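PDB 6SER: START domain-containing protein 10 from Homo sapiens, which transfers phosphatidylcholine and phosphatidylethanolamine between membranes, preferring lipids with a palmitoyl or stearoyl sn-1 chain and an unsaturated sn-2 chain. Local coordinates for residues A[76-79]-A[80-83]; A[90-93]-A[94-97]; A[220-223]-A[224-228]. All coordinates share one frame; numbering follows the deposited sequence.

Contact 1: residues A[76-79]-A[80-83]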
loop_
_atom_site.group_PDB
_atom_site.type_symbol
_atom_site.label_atom_id
_atom_site.label_comp_id
_atom_site.label_asym_id
_atom_site.label_seq_id
_atom_site.Cartn_x
_atom_site.Cartn_y
_atom_site.Cartn_z
ATOM N N ASP A 76 4.996 18.847 9.333
ATOM C CA ASP A 76 3.957 19.855 9.145
ATOM C C ASP A 76 2.716 19.313 8.441
ATOM O O ASP A 76 1.951 20.100 7.873
ATOM C CB ASP A 76 4.516 21.057 8.377
ATOM C CG ASP A 76 5.136 20.665 7.055
ATOM O OD1 ASP A 76 5.322 21.555 6.202
ATOM O OD2 ASP A 76 5.428 19.462 6.863
ATOM N N VAL A 77 2.494 17.999 8.448
ATOM C CA VAL A 77 1.204 17.478 7.994
ATOM C C VAL A 77 0.640 16.567 9.080
ATOM O O VAL A 77 1.365 15.730 9.636
ATOM C CB VAL A 77 1.303 16.764 6.631
ATOM C CG1 VAL A 77 2.179 17.555 5.665
ATOM C CG2 VAL A 77 1.789 15.335 6.762
ATOM N N PRO A 78 -0.627 16.720 9.452
ATOM C CA PRO A 78 -1.200 15.862 10.491
ATOM C C PRO A 78 -1.498 14.463 9.968
ATOM O O PRO A 78 -1.622 14.227 8.764
ATOM C CB PRO A 78 -2.487 16.594 10.891
ATOM C CG PRO A 78 -2.850 17.397 9.697
ATOM C CD PRO A 78 -1.565 17.765 9.004
ATOM N N ALA A 79 -1.609 13.529 10.920
ATOM C CA ALA A 79 -1.860 12.129 10.588
ATOM C C ALA A 79 -3.138 11.957 9.772
ATOM O O ALA A 79 -3.187 11.129 8.856
ATOM C CB ALA A 79 -1.938 11.296 11.866
ATOM N N GLU A 80 -4.191 12.716 10.103
ATOM C CA GLU A 80 -5.462 12.568 9.402
ATOM C C GLU A 80 -5.339 12.963 7.940
ATOM O O GLU A 80 -6.001 12.368 7.083
ATOM C CB GLU A 80 -6.561 13.394 10.083
ATOM C CG GLU A 80 -6.108 14.747 10.615
ATOM C CD GLU A 80 -5.681 14.686 12.082
ATOM O OE1 GLU A 80 -6.564 14.749 12.968
ATOM O OE2 GLU A 80 -4.467 14.561 12.352
ATOM N N THR A 81 -4.495 13.947 7.631
ATOM C CA THR A 81 -4.307 14.335 6.237
ATOM C C THR A 81 -3.562 13.255 5.463
ATOM O O THR A 81 -3.954 12.891 4.347
ATOM C CB THR A 81 -3.561 15.665 6.157
ATOM O OG1 THR A 81 -4.342 16.686 6.787
ATOM C CG2 THR A 81 -3.313 16.043 4.705
ATOM N N LEU A 82 -2.494 12.720 6.045
ATOM C CA LEU A 82 -1.813 11.598 5.417
ATOM C C LEU A 82 -2.763 10.413 5.243
ATOM O O LEU A 82 -2.711 9.713 4.228
ATOM C CB LEU A 82 -0.592 11.229 6.252
ATOM C CG LEU A 82 0.434 10.216 5.762
ATOM C CD1 LEU A 82 0.934 10.525 4.357
ATOM C CD2 LEU A 82 1.557 10.266 6.733
ATOM N N TYR A 83 -3.677 10.212 6.197
ATOM C CA TYR A 83 -4.646 9.121 6.101
ATOM C C TYR A 83 -5.591 9.322 4.918
ATOM O O TYR A 83 -5.830 8.393 4.137
ATOM C CB TYR A 83 -5.421 9.015 7.417
ATOM C CG TYR A 83 -6.327 7.804 7.575
ATOM C CD1 TYR A 83 -5.820 6.503 7.498
ATOM C CD2 TYR A 83 -7.684 7.960 7.842
ATOM C CE1 TYR A 83 -6.648 5.393 7.663
ATOM C CE2 TYR A 83 -8.518 6.858 8.017
ATOM C CZ TYR A 83 -7.998 5.581 7.925
ATOM O OH TYR A 83 -8.831 4.489 8.081
#

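Contact 2: residues A[90-93]-A[94-97]. With PO4 (phosphate ion), chain B.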
loop_
_atom_site.group_PDB
_atom_site.type_symbol
_atom_site.label_atom_id
_atom_site.label_comp_id
_atom_site.label_asym_id
_atom_site.label_seq_id
_atom_site.Cartn_x
_atom_site.Cartn_y
_atom_site.Cartn_z
ATOM N N GLU A 90 -9.263 8.582 -5.922
ATOM C CA GLU A 90 -9.387 9.577 -6.984
ATOM C C GLU A 90 -8.158 10.475 -7.061
ATOM O O GLU A 90 -7.664 10.772 -8.155
ATOM C CB GLU A 90 -10.639 10.424 -6.761
ATOM C CG GLU A 90 -10.721 11.583 -7.716
ATOM C CD GLU A 90 -11.913 12.505 -7.457
ATOM O OE1 GLU A 90 -12.326 13.179 -8.411
ATOM O OE2 GLU A 90 -12.425 12.567 -6.321
ATOM N N TYR A 91 -7.670 10.938 -5.907
ATOM C CA TYR A 91 -6.488 11.793 -5.827
ATOM C C TYR A 91 -5.212 11.112 -6.329
ATOM O O TYR A 91 -4.293 11.815 -6.754
ATOM C CB TYR A 91 -6.290 12.235 -4.375
ATOM C CG TYR A 91 -5.270 13.325 -4.151
ATOM C CD1 TYR A 91 -5.334 14.522 -4.855
ATOM C CD2 TYR A 91 -4.262 13.177 -3.196
ATOM C CE1 TYR A 91 -4.412 15.539 -4.626
ATOM C CE2 TYR A 91 -3.338 14.187 -2.960
ATOM C CZ TYR A 91 -3.416 15.360 -3.675
ATOM O OH TYR A 91 -2.500 16.354 -3.444
ATOM N N ARG A 92 -5.134 9.773 -6.287
ATOM C CA ARG A 92 -3.926 9.072 -6.726
ATOM C C ARG A 92 -3.493 9.520 -8.111
ATOM O O ARG A 92 -2.306 9.760 -8.353
ATOM C CB ARG A 92 -4.141 7.556 -6.725
ATOM C CG ARG A 92 -3.571 6.821 -5.516
ATOM C CD ARG A 92 -2.085 6.440 -5.668
ATOM N NE ARG A 92 -1.584 5.853 -4.423
ATOM C CZ ARG A 92 -0.433 5.198 -4.284
ATOM N NH1 ARG A 92 0.375 5.022 -5.320
ATOM N NH2 ARG A 92 -0.094 4.709 -3.096
ATOM N N LYS A 93 -4.437 9.645 -9.036
ATOM C CA LYS A 93 -4.065 10.046 -10.388
ATOM C C LYS A 93 -3.568 11.480 -10.462
ATOM O O LYS A 93 -2.944 11.849 -11.456
ATOM C CB LYS A 93 -5.239 9.867 -11.334
ATOM C CG LYS A 93 -5.428 8.438 -11.767
ATOM C CD LYS A 93 -6.702 8.301 -12.570
ATOM C CE LYS A 93 -6.881 6.880 -13.028
ATOM N NZ LYS A 93 -8.151 6.705 -13.770
ATOM N N LYS A 94 -3.829 12.295 -9.441
ATOM C CA LYS A 94 -3.332 13.663 -9.468
ATOM C C LYS A 94 -1.829 13.718 -9.210
ATOM O O LYS A 94 -1.112 14.447 -9.906
ATOM C CB LYS A 94 -4.096 14.522 -8.451
ATOM C CG LYS A 94 -3.718 16.002 -8.449
ATOM C CD LYS A 94 -4.171 16.737 -9.713
ATOM C CE LYS A 94 -3.723 18.204 -9.683
ATOM N NZ LYS A 94 -4.159 18.971 -10.887
ATOM N N TRP A 95 -1.325 12.945 -8.236
ATOM C CA TRP A 95 0.076 13.029 -7.831
ATOM C C TRP A 95 0.923 11.794 -8.132
ATOM O O TRP A 95 2.150 11.880 -8.019
ATOM C CB TRP A 95 0.189 13.318 -6.326
ATOM C CG TRP A 95 -0.394 12.237 -5.455
ATOM C CD1 TRP A 95 -1.695 12.124 -5.050
ATOM C CD2 TRP A 95 0.302 11.121 -4.878
ATOM N NE1 TRP A 95 -1.851 11.009 -4.259
ATOM C CE2 TRP A 95 -0.645 10.373 -4.145
ATOM C CE3 TRP A 95 1.630 10.680 -4.912
ATOM C CZ2 TRP A 95 -0.308 9.215 -3.454
ATOM C CZ3 TRP A 95 1.964 9.528 -4.224
ATOM C CH2 TRP A 95 1.000 8.811 -3.500
ATOM N N ASP A 96 0.325 10.658 -8.482
ATOM C CA ASP A 96 1.072 9.428 -8.760
ATOM C C ASP A 96 1.349 9.390 -10.259
ATOM O O ASP A 96 0.437 9.174 -11.064
ATOM C CB ASP A 96 0.286 8.205 -8.284
ATOM C CG ASP A 96 0.981 6.865 -8.584
ATOM O OD1 ASP A 96 1.822 6.779 -9.505
ATOM O OD2 ASP A 96 0.646 5.867 -7.901
ATOM N N SER A 97 2.609 9.604 -10.634
ATOM C CA SER A 97 2.958 9.705 -12.045
ATOM C C SER A 97 3.029 8.355 -12.749
ATOM O O SER A 97 3.137 8.328 -13.979
ATOM C CB SER A 97 4.293 10.434 -12.192
ATOM O OG SER A 97 5.231 9.920 -11.268
HETATM P P PO4 B . -8.127 18.418 -11.342
HETATM O O1 PO4 B . -7.835 17.214 -10.640
HETATM O O2 PO4 B . -7.708 18.312 -12.669
HETATM O O3 PO4 B . -7.451 19.465 -10.714
HETATM O O4 PO4 B . -9.529 18.669 -11.334
#

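Contact 3: residues A[220-223]-A[224-228]. With PO4 (phosphate ion), chain B.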
loop_
_atom_site.group_PDB
_atom_site.type_symbol
_atom_site.label_atom_id
_atom_site.label_comp_id
_atom_site.label_asym_id
_atom_site.label_seq_id
_atom_site.Cartn_x
_atom_site.Cartn_y
_atom_site.Cartn_z
ATOM N N LEU A 220 0.648 18.160 1.176
ATOM C CA LEU A 220 0.609 19.617 1.298
ATOM C C LEU A 220 -0.428 20.218 0.362
ATOM O O LEU A 220 -1.104 21.191 0.716
ATOM C CB LEU A 220 1.986 20.219 1.008
ATOM C CG LEU A 220 3.141 19.763 1.902
ATOM C CD1 LEU A 220 4.459 20.341 1.412
ATOM C CD2 LEU A 220 2.879 20.154 3.344
ATOM N N LYS A 221 -0.568 19.656 -0.834
ATOM C CA LYS A 221 -1.529 20.154 -1.805
ATOM C C LYS A 221 -2.923 19.569 -1.606
ATOM O O LYS A 221 -3.866 20.019 -2.265
ATOM C CB LYS A 221 -1.028 19.866 -3.228
ATOM C CG LYS A 221 0.218 20.669 -3.617
ATOM C CD LYS A 221 -0.150 22.083 -4.063
ATOM C CE LYS A 221 1.071 22.988 -4.211
ATOM N NZ LYS A 221 1.359 23.743 -2.951
ATOM N N TYR A 222 -3.085 18.598 -0.695
ATOM C CA TYR A 222 -4.352 17.873 -0.636
ATOM C C TYR A 222 -5.511 18.733 -0.146
ATOM O O TYR A 222 -6.565 18.732 -0.809
ATOM C CB TYR A 222 -4.205 16.602 0.207
ATOM C CG TYR A 222 -5.492 15.799 0.245
ATOM C CD1 TYR A 222 -5.969 15.170 -0.900
ATOM C CD2 TYR A 222 -6.236 15.681 1.419
ATOM C CE1 TYR A 222 -7.148 14.442 -0.882
ATOM C CE2 TYR A 222 -7.408 14.950 1.448
ATOM C CZ TYR A 222 -7.863 14.335 0.291
ATOM O OH TYR A 222 -9.033 13.609 0.315
ATOM N N PRO A 223 -5.416 19.459 0.981
ATOM C CA PRO A 223 -6.592 20.226 1.447
ATOM C C PRO A 223 -7.187 21.135 0.385
ATOM O O PRO A 223 -8.411 21.150 0.211
ATOM C CB PRO A 223 -6.035 21.012 2.644
ATOM C CG PRO A 223 -4.925 20.114 3.173
ATOM C CD PRO A 223 -4.280 19.594 1.919
ATOM N N GLU A 224 -6.345 21.860 -0.359
ATOM C CA GLU A 224 -6.844 22.735 -1.418
ATOM C C GLU A 224 -7.459 21.938 -2.561
ATOM O O GLU A 224 -8.518 22.307 -3.083
ATOM C CB GLU A 224 -5.719 23.628 -1.939
ATOM C CG GLU A 224 -5.323 24.744 -0.977
ATOM C CD GLU A 224 -4.116 25.535 -1.458
ATOM O OE1 GLU A 224 -3.294 24.973 -2.218
ATOM O OE2 GLU A 224 -3.994 26.721 -1.079
ATOM N N TRP A 225 -6.806 20.849 -2.973
ATOM C CA TRP A 225 -7.364 20.019 -4.035
ATOM C C TRP A 225 -8.695 19.402 -3.611
ATOM O O TRP A 225 -9.667 19.406 -4.375
ATOM C CB TRP A 225 -6.364 18.929 -4.427
ATOM C CG TRP A 225 -6.832 18.090 -5.568
ATOM C CD1 TRP A 225 -6.578 18.290 -6.896
ATOM C CD2 TRP A 225 -7.643 16.916 -5.486
ATOM N NE1 TRP A 225 -7.177 17.311 -7.646
ATOM C CE2 TRP A 225 -7.837 16.452 -6.806
ATOM C CE3 TRP A 225 -8.219 16.206 -4.425
ATOM C CZ2 TRP A 225 -8.592 15.311 -7.096
ATOM C CZ3 TRP A 225 -8.964 15.066 -4.714
ATOM C CH2 TRP A 225 -9.147 14.633 -6.040
ATOM N N LYS A 226 -8.752 18.863 -2.392
ATOM C CA LYS A 226 -9.957 18.167 -1.949
ATOM C C LYS A 226 -11.121 19.135 -1.766
ATOM O O LYS A 226 -12.283 18.749 -1.938
ATOM C CB LYS A 226 -9.652 17.400 -0.653
ATOM C CG LYS A 226 -10.781 16.513 -0.122
ATOM C CD LYS A 226 -11.385 15.621 -1.210
ATOM C CE LYS A 226 -12.345 14.607 -0.594
ATOM N NZ LYS A 226 -13.200 13.969 -1.621
ATOM N N GLN A 227 -10.823 20.395 -1.425
ATOM C CA GLN A 227 -11.850 21.431 -1.362
ATOM C C GLN A 227 -12.512 21.657 -2.718
ATOM O O GLN A 227 -13.685 22.031 -2.778
ATOM C CB GLN A 227 -11.233 22.730 -0.848
ATOM C CG GLN A 227 -12.195 23.891 -0.802
ATOM C CD GLN A 227 -13.379 23.603 0.087
ATOM O OE1 GLN A 227 -13.218 23.106 1.203
ATOM N NE2 GLN A 227 -14.582 23.895 -0.407
ATOM N N LYS A 228 -11.792 21.433 -3.815
ATOM C CA LYS A 228 -12.378 21.565 -5.142
ATOM C C LYS A 228 -13.013 20.277 -5.657
ATOM O O LYS A 228 -13.539 20.275 -6.776
ATOM C CB LYS A 228 -11.324 22.029 -6.155
ATOM C CG LYS A 228 -10.672 23.367 -5.844
ATOM C CD LYS A 228 -9.587 23.694 -6.864
ATOM C CE LYS A 228 -8.785 24.910 -6.430
ATOM N NZ LYS A 228 -7.613 25.148 -7.317
HETATM P P PO4 B . -8.127 18.418 -11.342
HETATM O O1 PO4 B . -7.835 17.214 -10.640
HETATM O O2 PO4 B . -7.708 18.312 -12.669
HETATM O O3 PO4 B . -7.451 19.465 -10.714
HETATM O O4 PO4 B . -9.529 18.669 -11.334
HETATM O O HOH W 1 -3.321 22.504 0.206
#

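Contact 1: residues A[76-79]-A[80-83]
Pro78 and Thr81 meet at the start of helix 79-87 of the START domain, where the chain coming off strand 68-74 turns into its first helical turn. Pro78 holds the N-cap position, and its carbonyl begins the backbone ladder. Its O takes the N-H of Leu82 at 3.2 Å in a nearly straight bond (170°). The same O also receives a weak, bent bond from Thr81 N. One residue on, Ala79 O accepts Tyr83 N at 2.9 Å.

The side-chain contacts are van der Waals and centre on the proline ring. Thr81 OG1 stands beside its own backbone N (chi1 -62°), which turns the hydroxyl back over the ring, 3.3 Å from Pro78 CG. From another direction comes the carboxylate of Glu80, its OE2 reaching 3.2 Å from Pro78 CB. Glu80 CG lies between the backbone N and the carbonyl carbon, and the bend at chi2 (-93°) then folds the carboxylate back.

Apolar packing places the turn in the fold: Ala79 and Leu82 touch Cys181 and Ile173 of the sheet, and Leu82 also reaches Met215 and Cys219 of helix 197-227. Chemically, within this turn the proline ring is met by oxygens, the Thr81 hydroxyl and the Glu80 carboxylate, and the carboxylate near the helix start would probably be stabilised by the helix dipole.

Contact 2: residues A[90-93]-A[94-97]
Arg92 and Asp96 are joined by a salt bridge between residues i and i+4, at the C-terminal end of helix 89-95 in this START domain. The arginine leaves its backbone with an unusual first torsion (chi1 -100°) and bends again at chi2. That double turn swings the guanidinium back across the helix end, where NH1 gives a hydrogen bond to Asp96 OD2 at 2.7 Å. OD2 lies close to the guanidinium plane, while NH1 meets OD2 on the anti side, out of the carboxylate plane. Asp96 OD2 has a second partner in Tyr117 OH, and OD1 accepts from Asn98 N, so the carboxylate is tied on both oxygens.

Trp95 puts CG between its backbone N and carbonyl carbon (chi1 63°), laying the indole back along the preceding turn. Its six-membered ring edge, at CZ2 and CH2, covers one face of the guanidinium, with CZ2 3.7 Å from Arg92 NE; the planes are 42° apart. At the other end of the indole, CD1 sits over a face of the Tyr91 ring, 3.3 Å from Tyr91 CD2, with the two rings inclined to each other. Tyr91 OH is bonded to Ala218 O of helix 197-227.

In the backbone, Asp96 N closes on Arg92 O at 2.8 Å just as the chain leaves helical geometry. Lys94 runs the other way, past Tyr91, to a phosphate probably from the crystallisation liquor: its NZ makes a weak bond of 3.3 Å to phosphate O3.

Contact 3: residues A[220-223]-A[224-228]
One face of the Tyr222 ring is covered by Lys226, one turn further along the C-terminal helix 197-227 of the START fold. Lys226 CB lies 3.9 Å from the ring centroid and 19° off its normal, a CH-pi contact. Lys226 CG is anti to the backbone N (chi1 -175°), which sends the chain along the tyrosine, and CG comes 3.4 Å from Tyr222 OH. Tyr91 meets the Tyr222 ring edge-to-face, and Trp225 CE3 approaches Tyr222 CE1 obliquely at 4.1 Å. At the edge of the indole, Trp225 NE1 donates to O1 of the phosphate at 3.1 Å, while His229 stacks on the Trp225 ring and binds the same ion.

The polar ends of Tyr222 and Lys226 are used elsewhere: Tyr222 OH is hydrogen-bonded to Asp88 OD1, and Lys226 NZ to the carbonyls of His229, Leu230 and Phe233.

Pro223 has no N-H to give to the turn before it, and the helix is kinked there. Bonds across the kink persist: Lys226 N donates to Tyr222 O at 2.7 Å (168°). A water bridges there, giving a hydrogen to Leu220 O at 2.6 Å and accepting from Glu224 N at 3.1 Å.

In the fold
Each contact is local, between adjoining residues, so none closes a long loop, and the three follow in series along the chain, none enclosing or crossing another. Contact 1 opens helix 79-87 after strand 68-74; contact 2 ends helix 89-95, the next helix, just before strand 99-109. The nearest atoms of these two stay about 7 Å apart. After the strands from 99-109 to 181-190, the chain returns in helix 197-227, whose last turns form contact 3, which touches both. Val77 CG1 packs on Leu220 CD2, and Tyr91 meets Tyr222 and Trp225. Contacts 2 and 3 also share the phosphate. The end of helix 197-227 thereby packs against the loop leading into helix 79-87 and against helix 89-95.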